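Local coordinates for protein catalase (Corynebacterium glutamicum, PDB 4B7H) that breaks down hydrogen peroxide to water and oxygen as a haem catalase, is inhibited by nitric oxide and also carries bound NADPH, at residues D138-T146 against H205-T213; G75-V86 against P306-P316. One frame throughout, in Å; residues are numbered along the deposited sequence.

Interaction 1: residues D138-T146 against H205-T213; sequences DIVGNNTPT and HQDGFGSHT. With HEM (protoporphyrin IX containing Fe), chain E.
N142 and F209 form a single antiparallel bridge, the N of N142 giving to O of F209 at 3.1 Å and the N of F209 to O of N142 at 2.8 Å, where the end of strand 135-142 meets the short strand 208-209. Beside it the CA of G141 lies 3.1 Å from O of F209, a CA-H...O contact that a glycine can make without a side chain in the way. The ring of F209 slides under P145: the CD of P145 sits 3.9 Å from the ring centroid, 14° off the normal, in a CH-pi contact, while O of N142 lies at the ring's edge. With OG beside its own backbone N (chi1 -47°), S211 reaches T144 and gives its proton to O of T144 at 2.8 Å, in the carbonyl plane; a water bridges the same hydroxyl to O of T146. N143 and Q206 cross at about a right angle, joined by a weak bond from ND2 of N143 to OE1 of Q206; the main polar partner of N143 is H124. V140 to N142 and G210 to H212 wall the haem pocket, CG1 of V140 resting 3.6 Å from C2D of the porphyrin, and a water ties O of V140 to O of G210. P145 lines the NADPH pocket. Helix 187-194 packs on T144, P145 and T146, helix 343-359 meets V140 and H212, and strand 223-232 lies against I139.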
loop_
_atom_site.group_PDB
_atom_site.type_symbol
_atom_site.label_atom_id
_atom_site.label_comp_id
_atom_site.label_asym_id
_atom_site.label_seq_id
_atom_site.Cartn_x
_atom_site.Cartn_y
_atom_site.Cartn_z
ATOM N N ASP A 138 26.083 -6.549 3.575
ATOM C CA ASP A 138 26.087 -5.297 2.829
ATOM C C ASP A 138 26.975 -4.293 3.522
ATOM O O ASP A 138 26.884 -4.119 4.743
ATOM C CB ASP A 138 24.680 -4.682 2.734
ATOM C CG ASP A 138 23.689 -5.547 1.973
ATOM O OD1 ASP A 138 24.073 -6.580 1.382
ATOM O OD2 ASP A 138 22.504 -5.160 1.959
ATOM N N ILE A 139 27.833 -3.643 2.741
ATOM C CA ILE A 139 28.552 -2.468 3.224
ATOM C C ILE A 139 28.009 -1.284 2.438
ATOM O O ILE A 139 28.356 -1.074 1.273
ATOM C CB ILE A 139 30.086 -2.584 3.082
ATOM C CG1 ILE A 139 30.589 -3.839 3.806
ATOM C CG2 ILE A 139 30.757 -1.321 3.637
ATOM C CD1 ILE A 139 32.083 -4.095 3.669
ATOM N N VAL A 140 27.105 -0.554 3.077
ATOM C CA VAL A 140 26.396 0.526 2.421
ATOM C C VAL A 140 27.192 1.790 2.712
ATOM O O VAL A 140 26.984 2.470 3.729
ATOM C CB VAL A 140 24.935 0.602 2.927
ATOM C CG1 VAL A 140 24.162 1.686 2.190
ATOM C CG2 VAL A 140 24.254 -0.758 2.734
ATOM N N GLY A 141 28.144 2.076 1.826
ATOM C CA GLY A 141 29.072 3.165 2.047
ATOM C C GLY A 141 28.823 4.365 1.160
ATOM O O GLY A 141 27.800 4.444 0.478
ATOM N N ASN A 142 29.754 5.315 1.202
ATOM C CA ASN A 142 29.723 6.520 0.372
ATOM C C ASN A 142 31.117 6.741 -0.202
ATOM O O ASN A 142 32.064 6.056 0.191
ATOM C CB ASN A 142 29.324 7.749 1.201
ATOM C CG ASN A 142 27.816 7.934 1.326
ATOM O OD1 ASN A 142 27.046 7.584 0.427
ATOM N ND2 ASN A 142 27.396 8.525 2.434
ATOM N N ASN A 143 31.251 7.715 -1.098
ATOM C CA ASN A 143 32.554 8.077 -1.655
ATOM C C ASN A 143 33.342 9.071 -0.777
ATOM O O ASN A 143 34.239 9.770 -1.272
ATOM C CB ASN A 143 32.395 8.628 -3.076
ATOM C CG ASN A 143 31.738 9.986 -3.095
ATOM O OD1 ASN A 143 31.150 10.417 -2.101
ATOM N ND2 ASN A 143 31.831 10.673 -4.222
ATOM N N THR A 144 33.000 9.118 0.513
ATOM C CA THR A 144 33.672 9.936 1.523
ATOM C C THR A 144 33.910 9.107 2.784
ATOM O O THR A 144 33.073 8.270 3.153
ATOM C CB THR A 144 32.831 11.164 1.923
ATOM O OG1 THR A 144 33.364 11.724 3.129
ATOM C CG2 THR A 144 31.360 10.770 2.150
ATOM N N PRO A 145 35.049 9.336 3.460
ATOM C CA PRO A 145 35.385 8.598 4.681
ATOM C C PRO A 145 34.627 9.120 5.904
ATOM O O PRO A 145 34.742 8.541 6.986
ATOM C CB PRO A 145 36.886 8.877 4.841
ATOM C CG PRO A 145 37.023 10.271 4.291
ATOM C CD PRO A 145 36.144 10.238 3.059
ATOM N N THR A 146 33.855 10.190 5.734
ATOM C CA THR A 146 33.176 10.837 6.852
ATOM C C THR A 146 31.747 11.229 6.444
ATOM O O THR A 146 31.272 10.810 5.392
ATOM C CB THR A 146 34.025 12.038 7.373
ATOM O OG1 THR A 146 33.459 12.568 8.574
ATOM C CG2 THR A 146 34.151 13.135 6.316
ATOM N N HIS A 205 35.569 6.256 -11.071
ATOM C CA HIS A 205 36.688 7.129 -10.736
ATOM C C HIS A 205 36.519 7.821 -9.385
ATOM O O HIS A 205 36.711 9.038 -9.260
ATOM C CB HIS A 205 36.883 8.157 -11.851
ATOM C CG HIS A 205 37.325 7.552 -13.149
ATOM N ND1 HIS A 205 36.442 7.097 -14.105
ATOM C CD2 HIS A 205 38.565 7.303 -13.637
ATOM C CE1 HIS A 205 37.116 6.613 -15.133
ATOM N NE2 HIS A 205 38.407 6.721 -14.872
ATOM N N GLN A 206 36.155 7.029 -8.381
ATOM C CA GLN A 206 36.025 7.508 -7.009
ATOM C C GLN A 206 36.323 6.341 -6.088
ATOM O O GLN A 206 36.095 5.179 -6.451
ATOM C CB GLN A 206 34.602 8.021 -6.742
ATOM C CG GLN A 206 33.566 6.901 -6.757
ATOM C CD GLN A 206 32.140 7.386 -6.734
ATOM O OE1 GLN A 206 31.857 8.561 -6.461
ATOM N NE2 GLN A 206 31.220 6.477 -7.037
ATOM N N ASP A 207 36.856 6.639 -4.907
ATOM C CA ASP A 207 36.963 5.636 -3.858
ATOM C C ASP A 207 35.598 5.393 -3.229
ATOM O O ASP A 207 34.681 6.217 -3.357
ATOM C CB ASP A 207 37.875 6.112 -2.726
ATOM C CG ASP A 207 39.348 6.127 -3.092
ATOM O OD1 ASP A 207 39.771 5.405 -4.026
ATOM O OD2 ASP A 207 40.090 6.852 -2.387
ATOM N N GLY A 208 35.492 4.285 -2.502
ATOM C CA GLY A 208 34.365 4.065 -1.615
ATOM C C GLY A 208 34.876 3.879 -0.201
ATOM O O GLY A 208 36.051 3.554 0.009
ATOM N N PHE A 209 33.998 4.079 0.777
ATOM C CA PHE A 209 34.362 3.936 2.188
ATOM C C PHE A 209 33.170 3.412 2.960
ATOM O O PHE A 209 32.034 3.749 2.627
ATOM C CB PHE A 209 34.729 5.287 2.803
ATOM C CG PHE A 209 35.812 6.028 2.069
ATOM C CD1 PHE A 209 35.494 6.851 1.001
ATOM C CD2 PHE A 209 37.145 5.930 2.461
ATOM C CE1 PHE A 209 36.474 7.558 0.316
ATOM C CE2 PHE A 209 38.137 6.636 1.786
ATOM C CZ PHE A 209 37.804 7.446 0.707
ATOM N N GLY A 210 33.405 2.620 4.003
ATOM C CA GLY A 210 32.330 2.273 4.916
ATOM C C GLY A 210 31.956 3.457 5.793
ATOM O O GLY A 210 30.857 3.513 6.353
ATOM N N SER A 211 32.898 4.394 5.909
ATOM C CA SER A 211 32.799 5.621 6.718
ATOM C C SER A 211 32.792 5.359 8.228
ATOM O O SER A 211 33.697 5.819 8.940
ATOM C CB SER A 211 31.617 6.516 6.311
ATOM O OG SER A 211 31.544 6.701 4.906
ATOM N N HIS A 212 31.788 4.631 8.721
ATOM C CA HIS A 212 31.717 4.304 10.150
ATOM C C HIS A 212 32.827 3.370 10.590
ATOM O O HIS A 212 33.330 2.560 9.814
ATOM C CB HIS A 212 30.432 3.548 10.509
ATOM C CG HIS A 212 29.169 4.191 10.040
ATOM N ND1 HIS A 212 28.611 5.283 10.666
ATOM C CD2 HIS A 212 28.329 3.872 9.025
ATOM C CE1 HIS A 212 27.489 5.618 10.052
ATOM N NE2 HIS A 212 27.293 4.773 9.053
ATOM N N THR A 213 33.150 3.446 11.872
ATOM C CA THR A 213 33.862 2.378 12.545
ATOM C C THR A 213 32.938 1.169 12.701
ATOM O O THR A 213 31.815 1.282 13.216
ATOM C CB THR A 213 34.320 2.882 13.900
ATOM O OG1 THR A 213 35.225 3.970 13.676
ATOM C CG2 THR A 213 35.010 1.781 14.706
HETATM C CHA HEM E . 20.020 5.300 1.468
HETATM C CHB HEM E . 18.935 6.221 6.104
HETATM C CHC HEM E . 23.403 7.978 6.727
HETATM C CHD HEM E . 24.726 5.664 2.718
HETATM C C1A HEM E . 19.335 5.409 2.653
HETATM C C2A HEM E . 17.969 4.981 2.887
HETATM C C3A HEM E . 17.688 5.226 4.176
HETATM C C4A HEM E . 18.850 5.820 4.790
HETATM C CMA HEM E . 16.387 4.949 4.936
HETATM C CAA HEM E . 17.046 4.345 1.824
HETATM C CBA HEM E . 17.269 2.839 1.801
HETATM C CGA HEM E . 16.277 2.116 0.930
HETATM O O1A HEM E . 16.702 1.134 0.271
HETATM O O2A HEM E . 15.076 2.488 0.882
HETATM C C1B HEM E . 20.038 6.805 6.684
HETATM C C2B HEM E . 20.116 7.323 8.031
HETATM C C3B HEM E . 21.355 7.833 8.189
HETATM C C4B HEM E . 22.084 7.623 6.958
HETATM C CMB HEM E . 18.947 7.288 9.037
HETATM C CAB HEM E . 22.008 8.491 9.420
HETATM C CBB HEM E . 21.632 8.202 10.665
HETATM C C1C HEM E . 24.198 7.355 5.782
HETATM C C2C HEM E . 25.641 7.162 5.822
HETATM C C3C HEM E . 25.989 6.516 4.695
HETATM C C4C HEM E . 24.781 6.271 3.938
HETATM C CMC HEM E . 26.567 7.651 6.962
HETATM C CAC HEM E . 27.373 6.002 4.229
HETATM C CBC HEM E . 28.345 5.652 5.088
HETATM C C1D HEM E . 23.587 5.431 1.997
HETATM C C2D HEM E . 23.602 4.890 0.677
HETATM C C3D HEM E . 22.157 4.770 0.276
HETATM C C4D HEM E . 21.391 5.240 1.398
HETATM C CMD HEM E . 24.826 4.523 -0.160
HETATM C CAD HEM E . 21.658 4.217 -1.051
HETATM C CBD HEM E . 21.753 2.694 -1.003
HETATM C CGD HEM E . 21.345 2.221 -2.367
HETATM O O1D HEM E . 20.293 1.547 -2.496
HETATM O O2D HEM E . 22.069 2.540 -3.343
HETATM N NA HEM E . 19.854 5.911 3.838
HETATM N NB HEM E . 21.246 7.002 6.052
HETATM N NC HEM E . 23.704 6.791 4.617
HETATM N ND HEM E . 22.270 5.637 2.397
HETATM FE FE HEM E . 21.773 6.382 4.199
HETATM O O HOH W 1 28.548 1.948 5.987
HETATM O O HOH W 2 29.459 8.706 4.652
#

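Interaction 2: residues G75-V86 against P306-P316; sequences GAFGELHITEDV and PVGYFILNRNP
H81 and Y309 stand side by side on one face of an antiparallel strand pair within the beta-barrel of the catalase fold. Their rings are parallel within 1° but slid apart, so OH of Y309 lies over the centre of the imidazole and CB of H81 rests over the tyrosine face, 3.9 Å from its centroid. Y309 is brought there by its CG lying between the backbone N and carbonyl carbon (chi1 70°). The imidazole is held in turn by E79, whose OE1 accepts from NE2 of H81 at 2.8 Å in the ring plane, through its anti lone pair. The other oxygen, OE2, takes ND2 of N313 from above the carboxylate plane and also a backbone N-H from A5, while OD1 of N313 is hydrogen-bonded to the hydroxyl of S4. On the other face, CD1 of L80 packs against CB of F310, whose ring meets W271 of strand 270-279. Paired backbone bonds at H81-Y309, E79-I311 and F77-R314 run beneath these groups, and a classic beta bulge at N313 and R314 shifts the register opposite F77. At the far end, O of V307 accepts from two backbone groups, N of T83 at 3.0 Å and N of E84 at 3.1 Å.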
loop_
_atom_site.group_PDB
_atom_site.type_symbol
_atom_site.label_atom_id
_atom_site.label_comp_id
_atom_site.label_asym_id
_atom_site.label_seq_id
_atom_site.Cartn_x
_atom_site.Cartn_y
_atom_site.Cartn_z
ATOM N N GLY A 75 23.616 0.480 -10.986
ATOM C CA GLY A 75 24.508 -0.499 -10.410
ATOM C C GLY A 75 24.937 -1.622 -11.319
ATOM O O GLY A 75 24.734 -1.584 -12.534
ATOM N N ALA A 76 25.534 -2.634 -10.707
ATOM C CA ALA A 76 26.142 -3.732 -11.438
ATOM C C ALA A 76 26.424 -4.866 -10.484
ATOM O O ALA A 76 26.173 -4.765 -9.284
ATOM C CB ALA A 76 27.432 -3.273 -12.104
ATOM N N PHE A 77 26.955 -5.951 -11.030
ATOM C CA PHE A 77 27.251 -7.135 -10.249
ATOM C C PHE A 77 28.675 -7.553 -10.547
ATOM O O PHE A 77 29.261 -7.126 -11.541
ATOM C CB PHE A 77 26.247 -8.253 -10.572
ATOM C CG PHE A 77 24.842 -7.912 -10.180
ATOM C CD1 PHE A 77 24.052 -7.124 -11.006
ATOM C CD2 PHE A 77 24.319 -8.355 -8.973
ATOM C CE1 PHE A 77 22.750 -6.792 -10.635
ATOM C CE2 PHE A 77 23.028 -8.027 -8.589
ATOM C CZ PHE A 77 22.237 -7.243 -9.428
ATOM N N GLY A 78 29.240 -8.382 -9.681
ATOM C CA GLY A 78 30.639 -8.732 -9.823
ATOM C C GLY A 78 31.125 -9.707 -8.777
ATOM O O GLY A 78 30.374 -10.573 -8.325
ATOM N N GLU A 79 32.397 -9.570 -8.405
ATOM C CA GLU A 79 33.089 -10.577 -7.598
ATOM C C GLU A 79 34.049 -9.922 -6.623
ATOM O O GLU A 79 34.795 -8.999 -6.995
ATOM C CB GLU A 79 33.887 -11.529 -8.506
ATOM C CG GLU A 79 33.062 -12.176 -9.606
ATOM C CD GLU A 79 33.888 -12.912 -10.642
ATOM O OE1 GLU A 79 35.124 -13.036 -10.477
ATOM O OE2 GLU A 79 33.294 -13.376 -11.639
ATOM N N LEU A 80 34.044 -10.416 -5.385
ATOM C CA LEU A 80 35.051 -10.065 -4.389
ATOM C C LEU A 80 36.088 -11.182 -4.323
ATOM O O LEU A 80 35.731 -12.348 -4.154
ATOM C CB LEU A 80 34.396 -9.906 -3.013
ATOM C CG LEU A 80 35.331 -9.752 -1.808
ATOM C CD1 LEU A 80 36.072 -8.426 -1.876
ATOM C CD2 LEU A 80 34.549 -9.883 -0.507
ATOM N N HIS A 81 37.366 -10.825 -4.450
ATOM C CA HIS A 81 38.459 -11.795 -4.371
ATOM C C HIS A 81 39.391 -11.477 -3.197
ATOM O O HIS A 81 39.988 -10.402 -3.147
ATOM C CB HIS A 81 39.275 -11.779 -5.667
ATOM C CG HIS A 81 38.527 -12.275 -6.862
ATOM N ND1 HIS A 81 38.791 -13.493 -7.451
ATOM C CD2 HIS A 81 37.525 -11.717 -7.583
ATOM C CE1 HIS A 81 37.980 -13.666 -8.481
ATOM N NE2 HIS A 81 37.199 -12.604 -8.579
ATOM N N ILE A 82 39.533 -12.411 -2.260
ATOM C CA ILE A 82 40.464 -12.224 -1.148
ATOM C C ILE A 82 41.879 -12.640 -1.559
ATOM O O ILE A 82 42.075 -13.719 -2.123
ATOM C CB ILE A 82 40.010 -13.017 0.091
ATOM C CG1 ILE A 82 38.565 -12.655 0.448
ATOM C CG2 ILE A 82 40.943 -12.777 1.264
ATOM C CD1 ILE A 82 38.318 -11.155 0.628
ATOM N N THR A 83 42.863 -11.782 -1.281
ATOM C CA THR A 83 44.252 -12.054 -1.664
ATOM C C THR A 83 45.235 -12.002 -0.485
ATOM O O THR A 83 46.425 -12.293 -0.644
ATOM C CB THR A 83 44.749 -11.093 -2.779
ATOM O OG1 THR A 83 44.752 -9.743 -2.294
ATOM C CG2 THR A 83 43.870 -11.191 -4.026
ATOM N N GLU A 84 44.737 -11.620 0.687
ATOM C CA GLU A 84 45.552 -11.556 1.896
ATOM C C GLU A 84 44.950 -12.444 2.978
ATOM O O GLU A 84 43.824 -12.911 2.838
ATOM C CB GLU A 84 45.627 -10.115 2.398
ATOM C CG GLU A 84 46.311 -9.166 1.440
ATOM C CD GLU A 84 47.820 -9.336 1.439
ATOM O OE1 GLU A 84 48.412 -9.446 2.536
ATOM O OE2 GLU A 84 48.413 -9.366 0.343
ATOM N N ASP A 85 45.709 -12.691 4.042
ATOM C CA ASP A 85 45.198 -13.433 5.193
ATOM C C ASP A 85 44.862 -12.474 6.340
ATOM O O ASP A 85 45.761 -11.976 7.020
ATOM C CB ASP A 85 46.220 -14.488 5.642
ATOM C CG ASP A 85 45.684 -15.413 6.718
ATOM O OD1 ASP A 85 44.626 -15.112 7.311
ATOM O OD2 ASP A 85 46.323 -16.451 6.975
ATOM N N VAL A 86 43.568 -12.220 6.549
ATOM C CA VAL A 86 43.117 -11.374 7.659
ATOM C C VAL A 86 42.408 -12.199 8.736
ATOM O O VAL A 86 41.695 -11.652 9.580
ATOM C CB VAL A 86 42.201 -10.203 7.190
ATOM C CG1 VAL A 86 42.996 -9.228 6.341
ATOM C CG2 VAL A 86 40.972 -10.720 6.430
ATOM N N PRO A 306 45.922 -4.265 3.318
ATOM C CA PRO A 306 45.230 -4.865 2.167
ATOM C C PRO A 306 44.451 -6.133 2.510
ATOM O O PRO A 306 44.864 -6.897 3.382
ATOM C CB PRO A 306 46.377 -5.198 1.212
ATOM C CG PRO A 306 47.552 -5.433 2.118
ATOM C CD PRO A 306 47.385 -4.406 3.214
ATOM N N VAL A 307 43.331 -6.343 1.822
ATOM C CA VAL A 307 42.481 -7.508 2.044
ATOM C C VAL A 307 42.307 -8.272 0.734
ATOM O O VAL A 307 42.453 -9.498 0.686
ATOM C CB VAL A 307 41.088 -7.104 2.591
ATOM C CG1 VAL A 307 40.200 -8.330 2.747
ATOM C CG2 VAL A 307 41.230 -6.363 3.918
ATOM N N GLY A 308 41.993 -7.541 -0.331
ATOM C CA GLY A 308 41.708 -8.155 -1.619
ATOM C C GLY A 308 41.241 -7.103 -2.603
ATOM O O GLY A 308 41.603 -5.937 -2.467
ATOM N N TYR A 309 40.460 -7.503 -3.604
ATOM C CA TYR A 309 39.905 -6.546 -4.553
ATOM C C TYR A 309 38.510 -6.989 -4.954
ATOM O O TYR A 309 38.145 -8.156 -4.776
ATOM C CB TYR A 309 40.794 -6.420 -5.801
ATOM C CG TYR A 309 40.797 -7.646 -6.698
ATOM C CD1 TYR A 309 41.703 -8.682 -6.495
ATOM C CD2 TYR A 309 39.898 -7.762 -7.756
ATOM C CE1 TYR A 309 41.704 -9.807 -7.315
ATOM C CE2 TYR A 309 39.886 -8.876 -8.579
ATOM C CZ TYR A 309 40.793 -9.898 -8.359
ATOM O OH TYR A 309 40.776 -11.006 -9.188
ATOM N N PHE A 310 37.726 -6.072 -5.509
ATOM C CA PHE A 310 36.493 -6.480 -6.167
ATOM C C PHE A 310 36.427 -5.892 -7.571
ATOM O O PHE A 310 37.058 -4.870 -7.867
ATOM C CB PHE A 310 35.228 -6.215 -5.320
ATOM C CG PHE A 310 34.858 -4.762 -5.163
ATOM C CD1 PHE A 310 34.187 -4.087 -6.175
ATOM C CD2 PHE A 310 35.122 -4.092 -3.971
ATOM C CE1 PHE A 310 33.815 -2.759 -6.018
ATOM C CE2 PHE A 310 34.759 -2.759 -3.807
ATOM C CZ PHE A 310 34.107 -2.094 -4.835
ATOM N N ILE A 311 35.693 -6.578 -8.438
ATOM C CA ILE A 311 35.602 -6.237 -9.847
ATOM C C ILE A 311 34.134 -6.238 -10.252
ATOM O O ILE A 311 33.357 -7.071 -9.777
ATOM C CB ILE A 311 36.434 -7.240 -10.702
ATOM C CG1 ILE A 311 36.415 -6.872 -12.186
ATOM C CG2 ILE A 311 35.992 -8.689 -10.455
ATOM C CD1 ILE A 311 37.411 -7.674 -13.022
ATOM N N LEU A 312 33.742 -5.278 -11.086
ATOM C CA LEU A 312 32.369 -5.239 -11.580
ATOM C C LEU A 312 32.382 -5.769 -13.007
ATOM O O LEU A 312 32.940 -5.125 -13.910
ATOM C CB LEU A 312 31.801 -3.819 -11.541
ATOM C CG LEU A 312 31.871 -3.121 -10.179
ATOM C CD1 LEU A 312 31.248 -1.726 -10.248
ATOM C CD2 LEU A 312 31.199 -3.965 -9.103
ATOM N N ASN A 313 31.785 -6.942 -13.211
ATOM C CA ASN A 313 31.850 -7.589 -14.522
ATOM C C ASN A 313 30.510 -8.043 -15.105
ATOM O O ASN A 313 30.484 -8.796 -16.074
ATOM C CB ASN A 313 32.852 -8.758 -14.507
ATOM C CG ASN A 313 32.445 -9.877 -13.553
ATOM O OD1 ASN A 313 31.361 -9.848 -12.955
ATOM N ND2 ASN A 313 33.315 -10.874 -13.412
ATOM N N ARG A 314 29.403 -7.579 -14.533
ATOM C CA ARG A 314 28.095 -7.979 -15.029
ATOM C C ARG A 314 27.095 -6.845 -14.879
ATOM O O ARG A 314 26.869 -6.350 -13.771
ATOM C CB ARG A 314 27.614 -9.226 -14.276
ATOM C CG ARG A 314 26.140 -9.602 -14.529
ATOM C CD ARG A 314 25.892 -10.119 -15.957
ATOM N NE ARG A 314 26.660 -11.336 -16.199
ATOM C CZ ARG A 314 27.665 -11.442 -17.063
ATOM N NH1 ARG A 314 28.007 -10.411 -17.826
ATOM N NH2 ARG A 314 28.316 -12.595 -17.178
ATOM N N ASN A 315 26.499 -6.431 -15.992
ATOM C CA ASN A 315 25.409 -5.470 -15.957
ATOM C C ASN A 315 24.138 -6.170 -15.483
ATOM O O ASN A 315 23.989 -7.384 -15.670
ATOM C CB ASN A 315 25.169 -4.876 -17.349
ATOM C CG ASN A 315 26.129 -3.746 -17.689
ATOM O OD1 ASN A 315 26.578 -3.610 -18.834
ATOM N ND2 ASN A 315 26.436 -2.922 -16.700
ATOM N N PRO A 316 23.210 -5.418 -14.869
ATOM C CA PRO A 316 21.928 -6.060 -14.547
ATOM C C PRO A 316 21.209 -6.567 -15.807
ATOM O O PRO A 316 21.421 -6.031 -16.900
ATOM C CB PRO A 316 21.115 -4.922 -13.914
ATOM C CG PRO A 316 21.738 -3.663 -14.423
ATOM C CD PRO A 316 23.200 -3.968 -14.602
HETATM O O HOH W 3 47.125 -7.838 4.783
#

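Both interactions belong to the same antiparallel sheet: strand 73-82 of interaction 2 pairs with 100-108, which pairs with 125-132 and so with 135-142 of interaction 1. In sequence, interaction 1 is nested inside the loop closed by interaction 2. Their centres are 15 Å apart, and their nearest atoms about 7 Å, without touching. Interaction 1 borders the haem directly, and the side chain of N142 lies about 6 Å from the bound nitric oxide, while P145 is about 4 Å from NADPH at its side chain. Interaction 2 stands farther back, with G75 about 8 Å from the haem, and joins strands of the surrounding barrel.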